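Local coordinates for fucoxanthin chlorophyll a/c-binding protein Lhcq10 (Chaetoceros gracilis, PDB 6L4U) that probably harvests light as a fucoxanthin chlorophyll a/c antenna protein, binding chlorophyll a, chlorophyll c1 and carotenoid pigments, at residues Z[69-74]-Z[157-162]. Residues are numbered along the deposited sequence; the frame is centred on the assembly and turned at random.
Sequences WGETNS and HYMRGG. With KC1 (Chlorophyll c1), chain B.
E71 OE1 meets R160 NH1 at 3.3 Å, a weak hydrogen bond within a salt bridge. The N-H points fairly straight at the oxygen (159°). OE1 comes in at the edge of the guanidinium, and the carboxylate and guanidinium planes are only 20° apart. R160 starts away from residues 69-74. Its chain bends at chi2 and brings the guanidinium back to E71. The aliphatic part of E71 crosses M159 at about a right angle, with E71 CG lying 3.6 Å from M159 CE. A bend at the end of M159, chi3 77°, turns this methyl to the glutamate.

The contact ties the lead-in of helix 73-102 to the loop after helix 137-153, within a chlorophyll a/b-binding family fold. It also lines one border of a chlorophyll c1 site. M159 SD lies 3.6 Å from CHB of the pigment. R160 NE reaches CBA of its acid side chain at 3.4 Å, and W69 CD1 approaches the ring methyl CMB at 3.7 Å. The pigment is also hydrogen-bonded to R76 of the neighbouring Lhcq11 chain.

H157 sits over the same pigment. One face of its imidazole has KC1 CAA against it, offset toward the rim, and the Y158 ring covers the opposite face. ND1 accepts the backbone N-H of M159 at 3.1 Å, with the donor well out of the imidazole plane. NE2 is hydrogen-bonded to E152, so both ring nitrogens have partners. With an alanine here, the M159 N-H and E152 would probably lose these bonds, and a gap would probably open between Y158 and the chlorophyll. A type I turn runs from H157 to R160. Y158 and M159 both pack on F79 of helix 73-102, and Y158 also touches a chlorophyll a.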
ATOM      1  N   TRP Z  69      54.018 -49.279  47.808  1.00 74.02           N
ATOM      2  CA  TRP Z  69      52.768 -48.537  47.747  1.00 74.02           C
ATOM      3  C   TRP Z  69      52.907 -47.134  48.315  1.00 74.02           C
ATOM      4  O   TRP Z  69      51.920 -46.542  48.759  1.00 74.02           O
ATOM      5  CB  TRP Z  69      51.666 -49.304  48.472  1.00 74.02           C
ATOM      6  CG  TRP Z  69      51.095 -50.407  47.650  1.00 74.02           C
ATOM      7  CD1 TRP Z  69      51.492 -51.708  47.639  1.00 74.02           C
ATOM      8  CD2 TRP Z  69      50.025 -50.305  46.705  1.00 74.02           C
ATOM      9  NE1 TRP Z  69      50.733 -52.427  46.749  1.00 74.02           N
ATOM     10  CE2 TRP Z  69      49.824 -51.588  46.163  1.00 74.02           C
ATOM     11  CE3 TRP Z  69      49.215 -49.254  46.267  1.00 74.02           C
ATOM     12  CZ2 TRP Z  69      48.847 -51.848  45.207  1.00 74.02           C
ATOM     13  CZ3 TRP Z  69      48.247 -49.513  45.318  1.00 74.02           C
ATOM     14  CH2 TRP Z  69      48.072 -50.800  44.797  1.00 74.02           C
ATOM     15  N   GLY Z  70      54.121 -46.589  48.304  1.00 66.83           N
ATOM     16  CA  GLY Z  70      54.350 -45.261  48.835  1.00 66.83           C
ATOM     17  C   GLY Z  70      54.235 -45.170  50.337  1.00 66.83           C
ATOM     18  O   GLY Z  70      53.861 -44.117  50.860  1.00 66.83           O
ATOM     19  N   GLU Z  71      54.535 -46.251  51.052  1.00 76.11           N
ATOM     20  CA  GLU Z  71      54.417 -46.210  52.505  1.00 76.11           C
ATOM     21  C   GLU Z  71      55.595 -45.462  53.131  1.00 76.11           C
ATOM     22  O   GLU Z  71      55.438 -44.347  53.637  1.00 76.11           O
ATOM     23  CB  GLU Z  71      54.377 -47.634  53.046  1.00 76.11           C
ATOM     24  CG  GLU Z  71      53.274 -48.635  52.720  1.00 76.11           C
ATOM     25  CD  GLU Z  71      51.951 -48.299  53.346  1.00 76.11           C
ATOM     26  OE1 GLU Z  71      51.897 -48.381  54.578  1.00 76.11           O
ATOM     27  OE2 GLU Z  71      50.908 -48.372  52.665  1.00 76.11           O
ATOM     28  N   THR Z  72      56.782 -46.071  53.063  1.00 73.01           N
ATOM     29  CA  THR Z  72      58.122 -45.586  53.404  1.00 73.01           C
ATOM     30  C   THR Z  72      59.040 -46.770  53.135  1.00 73.01           C
ATOM     31  O   THR Z  72      58.570 -47.873  52.849  1.00 73.01           O
ATOM     32  CB  THR Z  72      58.293 -45.098  54.852  1.00 73.01           C
ATOM     33  OG1 THR Z  72      59.600 -44.538  55.022  1.00 73.01           O
ATOM     34  CG2 THR Z  72      58.093 -46.230  55.835  1.00 73.01           C
ATOM     35  N   ASN Z  73      60.352 -46.546  53.238  1.00 70.42           N
ATOM     36  CA  ASN Z  73      61.285 -47.652  53.033  1.00 70.42           C
ATOM     37  C   ASN Z  73      61.230 -48.659  54.177  1.00 70.42           C
ATOM     38  O   ASN Z  73      61.400 -49.862  53.954  1.00 70.42           O
ATOM     39  CB  ASN Z  73      62.714 -47.136  52.903  1.00 70.42           C
ATOM     40  CG  ASN Z  73      63.702 -48.235  52.558  1.00 70.42           C
ATOM     41  OD1 ASN Z  73      63.392 -49.165  51.813  1.00 70.42           O
ATOM     42  ND2 ASN Z  73      64.852 -48.205  53.217  1.00 70.42           N
ATOM     43  N   SER Z  74      60.999 -48.190  55.405  1.00 69.63           N
ATOM     44  CA  SER Z  74      61.029 -49.069  56.566  1.00 69.63           C
ATOM     45  C   SER Z  74      59.779 -49.924  56.701  1.00 69.63           C
ATOM     46  O   SER Z  74      59.803 -50.920  57.429  1.00 69.63           O
ATOM     47  CB  SER Z  74      61.223 -48.249  57.841  1.00 69.63           C
ATOM     48  OG  SER Z  74      62.538 -47.728  57.914  1.00 69.63           O
ATOM     49  N   HIS Z 157      50.863 -55.737  62.631  1.00 74.30           N
ATOM     50  CA  HIS Z 157      51.178 -55.948  61.231  1.00 74.30           C
ATOM     51  C   HIS Z 157      52.650 -55.692  60.958  1.00 74.30           C
ATOM     52  O   HIS Z 157      53.296 -54.870  61.609  1.00 74.30           O
ATOM     53  CB  HIS Z 157      50.327 -55.042  60.347  1.00 74.30           C
ATOM     54  CG  HIS Z 157      50.244 -55.493  58.924  1.00 74.30           C
ATOM     55  ND1 HIS Z 157      50.997 -54.922  57.921  1.00 74.30           N
ATOM     56  CD2 HIS Z 157      49.473 -56.431  58.329  1.00 74.30           C
ATOM     57  CE1 HIS Z 157      50.706 -55.503  56.771  1.00 74.30           C
ATOM     58  NE2 HIS Z 157      49.782 -56.420  56.991  1.00 74.30           N
ATOM     59  N   TYR Z 158      53.160 -56.396  59.959  1.00 74.85           N
ATOM     60  CA  TYR Z 158      54.572 -56.378  59.624  1.00 74.85           C
ATOM     61  C   TYR Z 158      54.999 -55.107  58.903  1.00 74.85           C
ATOM     62  O   TYR Z 158      56.200 -54.823  58.849  1.00 74.85           O
ATOM     63  CB  TYR Z 158      54.904 -57.600  58.773  1.00 74.85           C
ATOM     64  CG  TYR Z 158      53.971 -57.822  57.604  1.00 74.85           C
ATOM     65  CD1 TYR Z 158      52.807 -58.588  57.738  1.00 74.85           C
ATOM     66  CD2 TYR Z 158      54.262 -57.284  56.357  1.00 74.85           C
ATOM     67  CE1 TYR Z 158      51.978 -58.810  56.659  1.00 74.85           C
ATOM     68  CE2 TYR Z 158      53.431 -57.491  55.280  1.00 74.85           C
ATOM     69  CZ  TYR Z 158      52.296 -58.254  55.435  1.00 74.85           C
ATOM     70  OH  TYR Z 158      51.471 -58.460  54.358  1.00 74.85           O
ATOM     71  N   MET Z 159      54.055 -54.337  58.351  1.00 75.73           N
ATOM     72  CA  MET Z 159      54.367 -53.032  57.778  1.00 75.73           C
ATOM     73  C   MET Z 159      54.180 -51.898  58.768  1.00 75.73           C
ATOM     74  O   MET Z 159      53.836 -50.774  58.380  1.00 75.73           O
ATOM     75  CB  MET Z 159      53.563 -52.766  56.507  1.00 75.73           C
ATOM     76  CG  MET Z 159      53.726 -53.816  55.448  1.00 75.73           C
ATOM     77  SD  MET Z 159      52.907 -53.301  53.944  1.00 75.73           S
ATOM     78  CE  MET Z 159      54.113 -52.116  53.345  1.00 75.73           C
ATOM     79  N   ARG Z 160      54.432 -52.174  60.040  1.00 73.70           N
ATOM     80  CA  ARG Z 160      54.254 -51.287  61.178  1.00 73.70           C
ATOM     81  C   ARG Z 160      55.374 -51.662  62.133  1.00 73.70           C
ATOM     82  O   ARG Z 160      56.448 -52.070  61.671  1.00 73.70           O
ATOM     83  CB  ARG Z 160      52.879 -51.451  61.833  1.00 73.70           C
ATOM     84  CG  ARG Z 160      51.681 -51.041  60.980  1.00 73.70           C
ATOM     85  CD  ARG Z 160      51.626 -49.538  60.766  1.00 73.70           C
ATOM     86  NE  ARG Z 160      50.745 -49.182  59.658  1.00 73.70           N
ATOM     87  CZ  ARG Z 160      51.168 -48.846  58.444  1.00 73.70           C
ATOM     88  NH1 ARG Z 160      50.295 -48.538  57.496  1.00 73.70           N
ATOM     89  NH2 ARG Z 160      52.465 -48.811  58.181  1.00 73.70           N
ATOM     90  N   GLY Z 161      55.192 -51.412  63.430  1.00 65.07           N
ATOM     91  CA  GLY Z 161      55.910 -52.175  64.437  1.00 65.07           C
ATOM     92  C   GLY Z 161      55.799 -53.648  64.098  1.00 65.07           C
ATOM     93  O   GLY Z 161      54.696 -54.181  64.000  1.00 65.07           O
ATOM     94  N   GLY Z 162      56.927 -54.312  63.894  1.00 61.81           N
ATOM     95  CA  GLY Z 162      56.945 -55.432  62.975  1.00 61.81           C
ATOM     96  C   GLY Z 162      56.767 -56.818  63.551  1.00 61.81           C
ATOM     97  O   GLY Z 162      55.641 -57.252  63.814  1.00 61.81           O
TER
HETATM   98  NB  KC1 B 311      48.368 -55.640  52.462  1.00 73.80           N
HETATM   99  ND  KC1 B 311      45.223 -56.310  54.917  1.00 73.80           N
HETATM  100  C1A KC1 B 311      47.023 -53.942  56.084  1.00 73.80           C
HETATM  101  C1B KC1 B 311      49.227 -54.627  52.484  1.00 73.80           C
HETATM  102  C1C KC1 B 311      46.448 -57.795  51.435  1.00 73.80           C
HETATM  103  C1D KC1 B 311      44.093 -57.191  54.973  1.00 73.80           C
HETATM  104  C2A KC1 B 311      47.781 -52.752  56.663  1.00 73.80           C
HETATM  105  C2B KC1 B 311      49.999 -54.423  51.230  1.00 73.80           C
HETATM  106  C2C KC1 B 311      45.498 -58.602  50.623  1.00 73.80           C
HETATM  107  C2D KC1 B 311      43.224 -57.050  56.158  1.00 73.80           C
HETATM  108  C3A KC1 B 311      48.912 -52.571  55.662  1.00 73.80           C
HETATM  109  C3B KC1 B 311      49.494 -55.523  50.391  1.00 73.80           C
HETATM  110  C3C KC1 B 311      44.374 -58.822  51.545  1.00 73.80           C
HETATM  111  C3D KC1 B 311      43.926 -55.949  56.855  1.00 73.80           C
HETATM  112  C4A KC1 B 311      48.540 -53.640  54.688  1.00 73.80           C
HETATM  113  C4B KC1 B 311      48.503 -56.210  51.262  1.00 73.80           C
HETATM  114  C4C KC1 B 311      44.822 -58.124  52.772  1.00 73.80           C
HETATM  115  C4D KC1 B 311      45.036 -55.606  56.097  1.00 73.80           C
HETATM  116  CAA KC1 B 311      48.351 -52.802  58.078  1.00 73.80           C
HETATM  117  CAB KC1 B 311      49.909 -55.855  49.009  1.00 73.80           C
HETATM  118  CAC KC1 B 311      43.090 -59.578  51.313  1.00 73.80           C
HETATM  119  CAD KC1 B 311      43.906 -55.092  58.057  1.00 73.80           C
HETATM  120  CBA KC1 B 311      48.373 -51.400  58.673  1.00 73.80           C
HETATM  121  CBB KC1 B 311      50.433 -57.019  48.701  1.00 73.80           C
HETATM  122  CBC KC1 B 311      42.109 -58.582  50.733  1.00 73.80           C
HETATM  123  CBD KC1 B 311      45.059 -54.180  57.998  1.00 73.80           C
HETATM  124  CED KC1 B 311      43.974 -50.789  59.425  1.00 73.80           C
HETATM  125  CGA KC1 B 311      47.540 -51.353  59.931  1.00 73.80           C
HETATM  126  CGD KC1 B 311      44.550 -52.776  58.034  1.00 73.80           C
HETATM  127  CHA KC1 B 311      45.779 -54.503  56.729  1.00 73.80           C
HETATM  128  CHB KC1 B 311      49.348 -53.727  53.633  1.00 73.80           C
HETATM  129  CHC KC1 B 311      47.724 -57.376  50.830  1.00 73.80           C
HETATM  130  CHD KC1 B 311      43.884 -58.164  53.908  1.00 73.80           C
HETATM  131  CMA KC1 B 311      48.824 -51.215  54.971  1.00 73.80           C
HETATM  132  CMB KC1 B 311      51.030 -53.392  50.866  1.00 73.80           C
HETATM  133  CMC KC1 B 311      45.610 -59.078  49.201  1.00 73.80           C
HETATM  134  CMD KC1 B 311      41.977 -57.697  56.673  1.00 73.80           C
HETATM  135  NA  KC1 B 311      47.451 -54.374  54.946  1.00 73.80           N
HETATM  136  NC  KC1 B 311      46.031 -57.513  52.685  1.00 73.80           N
HETATM  137  O1A KC1 B 311      47.308 -50.287  60.477  1.00 73.80           O
HETATM  138  O1D KC1 B 311      44.491 -52.113  57.019  1.00 73.80           O
HETATM  139  O2A KC1 B 311      47.002 -52.575  60.505  1.00 73.80           O
HETATM  140  O2D KC1 B 311      44.148 -52.198  59.304  1.00 73.80           O
HETATM  141  OBD KC1 B 311      43.027 -55.129  58.989  1.00 73.80           O
HETATM  142 MG   KC1 B 311      46.939 -56.068  53.852  1.00 73.80          MG